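Local atomic coordinates of SIR4-interacting protein SIF2 (Saccharomyces cerevisiae, PDB entry 1R5M), a protein that antagonizes telomeric silencing in yeast and belongs to the Set3C corepressor complex, to which it contributes a WD40 beta-propeller. Residues P223-G227 / A228-Y232. Numbering follows the deposited sequence.
Sequences PGPKG and AIFVY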
ATOM      1  N   PRO A 223       8.300 -11.825  -4.438  1.00 14.35           N
ATOM      2  CA  PRO A 223       7.907 -12.457  -5.699  1.00 15.15           C
ATOM      3  C   PRO A 223       9.064 -13.193  -6.365  1.00 16.02           C
ATOM      4  O   PRO A 223      10.186 -12.688  -6.414  1.00 16.09           O
ATOM      5  CB  PRO A 223       7.430 -11.277  -6.543  1.00 15.37           C
ATOM      6  CG  PRO A 223       6.943 -10.298  -5.525  1.00 16.21           C
ATOM      7  CD  PRO A 223       8.019 -10.381  -4.468  1.00 14.29           C
ATOM      8  N   GLY A 224       8.775 -14.386  -6.870  1.00 16.63           N
ATOM      9  CA  GLY A 224       9.778 -15.179  -7.554  1.00 18.42           C
ATOM     10  C   GLY A 224       9.336 -15.389  -8.990  1.00 19.24           C
ATOM     11  O   GLY A 224       8.313 -14.849  -9.408  1.00 19.52           O
ATOM     12  N   PRO A 225      10.085 -16.169  -9.779  1.00 19.53           N
ATOM     13  CA  PRO A 225       9.708 -16.406 -11.174  1.00 20.55           C
ATOM     14  C   PRO A 225       8.374 -17.134 -11.353  1.00 20.05           C
ATOM     15  O   PRO A 225       7.936 -17.885 -10.481  1.00 19.97           O
ATOM     16  CB  PRO A 225      10.875 -17.233 -11.711  1.00 21.66           C
ATOM     17  CG  PRO A 225      12.029 -16.771 -10.881  1.00 22.77           C
ATOM     18  CD  PRO A 225      11.421 -16.718  -9.498  1.00 21.36           C
ATOM     19  N   LYS A 226       7.737 -16.890 -12.493  1.00 21.13           N
ATOM     20  CA  LYS A 226       6.476 -17.533 -12.854  1.00 21.66           C
ATOM     21  C   LYS A 226       5.370 -17.509 -11.800  1.00 20.30           C
ATOM     22  O   LYS A 226       4.657 -18.500 -11.624  1.00 20.13           O
ATOM     23  CB  LYS A 226       6.747 -18.984 -13.259  1.00 24.70           C
ATOM     24  CG  LYS A 226       7.820 -19.155 -14.324  1.00 29.10           C
ATOM     25  CD  LYS A 226       8.089 -20.631 -14.581  1.00 32.26           C
ATOM     26  CE  LYS A 226       9.189 -20.831 -15.609  1.00 34.44           C
ATOM     27  NZ  LYS A 226       9.466 -22.278 -15.841  1.00 36.16           N
ATOM     28  N   GLY A 227       5.224 -16.388 -11.101  1.00 18.43           N
ATOM     29  CA  GLY A 227       4.174 -16.273 -10.102  1.00 16.49           C
ATOM     30  C   GLY A 227       4.430 -16.903  -8.744  1.00 15.56           C
ATOM     31  O   GLY A 227       3.574 -16.843  -7.860  1.00 14.76           O
ATOM     32  N   ALA A 228       5.595 -17.510  -8.559  1.00 14.70           N
ATOM     33  CA  ALA A 228       5.901 -18.127  -7.279  1.00 15.59           C
ATOM     34  C   ALA A 228       6.202 -17.047  -6.250  1.00 15.10           C
ATOM     35  O   ALA A 228       6.546 -15.920  -6.603  1.00 16.50           O
ATOM     36  CB  ALA A 228       7.103 -19.060  -7.418  1.00 16.89           C
ATOM     37  N   ILE A 229       6.041 -17.395  -4.978  1.00 13.07           N
ATOM     38  CA  ILE A 229       6.352 -16.484  -3.880  1.00 12.55           C
ATOM     39  C   ILE A 229       7.410 -17.215  -3.061  1.00 14.04           C
ATOM     40  O   ILE A 229       7.164 -18.309  -2.553  1.00 14.66           O
ATOM     41  CB  ILE A 229       5.119 -16.205  -2.993  1.00 11.82           C
ATOM     42  CG1 ILE A 229       4.043 -15.484  -3.810  1.00 10.77           C
ATOM     43  CG2 ILE A 229       5.528 -15.355  -1.784  1.00 11.72           C
ATOM     44  CD1 ILE A 229       2.659 -15.527  -3.173  1.00 11.35           C
ATOM     45  N   PHE A 230       8.594 -16.620  -2.955  1.00 14.08           N
ATOM     46  CA  PHE A 230       9.695 -17.227  -2.210  1.00 15.07           C
ATOM     47  C   PHE A 230       9.690 -16.791  -0.749  1.00 15.01           C
ATOM     48  O   PHE A 230       9.466 -15.620  -0.444  1.00 14.19           O
ATOM     49  CB  PHE A 230      11.033 -16.843  -2.854  1.00 15.65           C
ATOM     50  CG  PHE A 230      11.361 -17.612  -4.109  1.00 18.30           C
ATOM     51  CD1 PHE A 230      10.359 -18.202  -4.878  1.00 19.22           C
ATOM     52  CD2 PHE A 230      12.680 -17.723  -4.537  1.00 18.99           C
ATOM     53  CE1 PHE A 230      10.669 -18.891  -6.052  1.00 20.26           C
ATOM     54  CE2 PHE A 230      13.000 -18.408  -5.709  1.00 20.04           C
ATOM     55  CZ  PHE A 230      11.991 -18.993  -6.469  1.00 20.27           C
ATOM     56  N   VAL A 231       9.940 -17.739   0.151  1.00 14.62           N
ATOM     57  CA  VAL A 231       9.971 -17.449   1.582  1.00 14.95           C
ATOM     58  C   VAL A 231      11.421 -17.490   2.049  1.00 15.63           C
ATOM     59  O   VAL A 231      12.172 -18.393   1.673  1.00 16.12           O
ATOM     60  CB  VAL A 231       9.158 -18.489   2.389  1.00 14.87           C
ATOM     61  CG1 VAL A 231       9.027 -18.038   3.838  1.00 16.28           C
ATOM     62  CG2 VAL A 231       7.779 -18.681   1.759  1.00 14.97           C
ATOM     63  N   TYR A 232      11.808 -16.512   2.864  1.00 15.97           N
ATOM     64  CA  TYR A 232      13.174 -16.432   3.373  1.00 15.95           C
ATOM     65  C   TYR A 232      13.260 -16.164   4.865  1.00 17.67           C
ATOM     66  O   TYR A 232      12.316 -15.682   5.490  1.00 17.05           O
ATOM     67  CB  TYR A 232      13.953 -15.308   2.689  1.00 16.04           C
ATOM     68  CG  TYR A 232      14.186 -15.473   1.213  1.00 15.45           C
ATOM     69  CD1 TYR A 232      13.251 -15.022   0.284  1.00 15.54           C
ATOM     70  CD2 TYR A 232      15.362 -16.051   0.740  1.00 16.03           C
ATOM     71  CE1 TYR A 232      13.483 -15.138  -1.083  1.00 17.68           C
ATOM     72  CE2 TYR A 232      15.604 -16.173  -0.624  1.00 17.13           C
ATOM     73  CZ  TYR A 232      14.661 -15.713  -1.529  1.00 17.31           C
ATOM     74  OH  TYR A 232      14.900 -15.821  -2.878  1.00 20.16           O
TER
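The ring of Phe230 lies against the backbone of Gly224, whose CA sits over one ring face, 4.1 Å from CD1 of Phe230 and displaced toward the rim. A side chain on Gly224 would run into CE1, so a residue with none suits this place. With chi1 of Phe230 at -77°, its CG lies anti to the carbonyl carbon and the ring swings back over the turn, where CD of Pro225 approaches obliquely, 3.8 Å from CZ of Phe230. Replacing Phe230 by alanine would remove the ring, and Gly224 CA and Pro225 CD would probably lose this apolar neighbour, opening a gap beside the turn.

Two nearly straight backbone hydrogen bonds close the turn beside the ring. Gly224 N donates to Ala228 O at 2.7 Å, and Ala228 N returns a bond to Pro225 O at 3.1 Å; both donors stand above the carbonyl planes. Buried Ala228 packs its CB 3.4 Å from Pro225 O and also touches Ile244. Gly227 tolerates a positive phi of 80° that would press a side chain against the preceding carbonyl. The loose side is the tip, where exposed, fully extended Lys226 carries NZ away from the turn, so the charge can be solvated.

The turn lies within WD repeat 4 and joins the inner strands, 219-223 and 229-233, of a four-stranded propeller blade. Pro223 and Ile229, a non-hydrogen-bonded antiparallel pair, share the face packed on Ile250 of strand 250-256 in the next blade, while Phe230 touches Leu189, in a loop after strand 182-187, and Lys242 of the blade's outer strand 241-243.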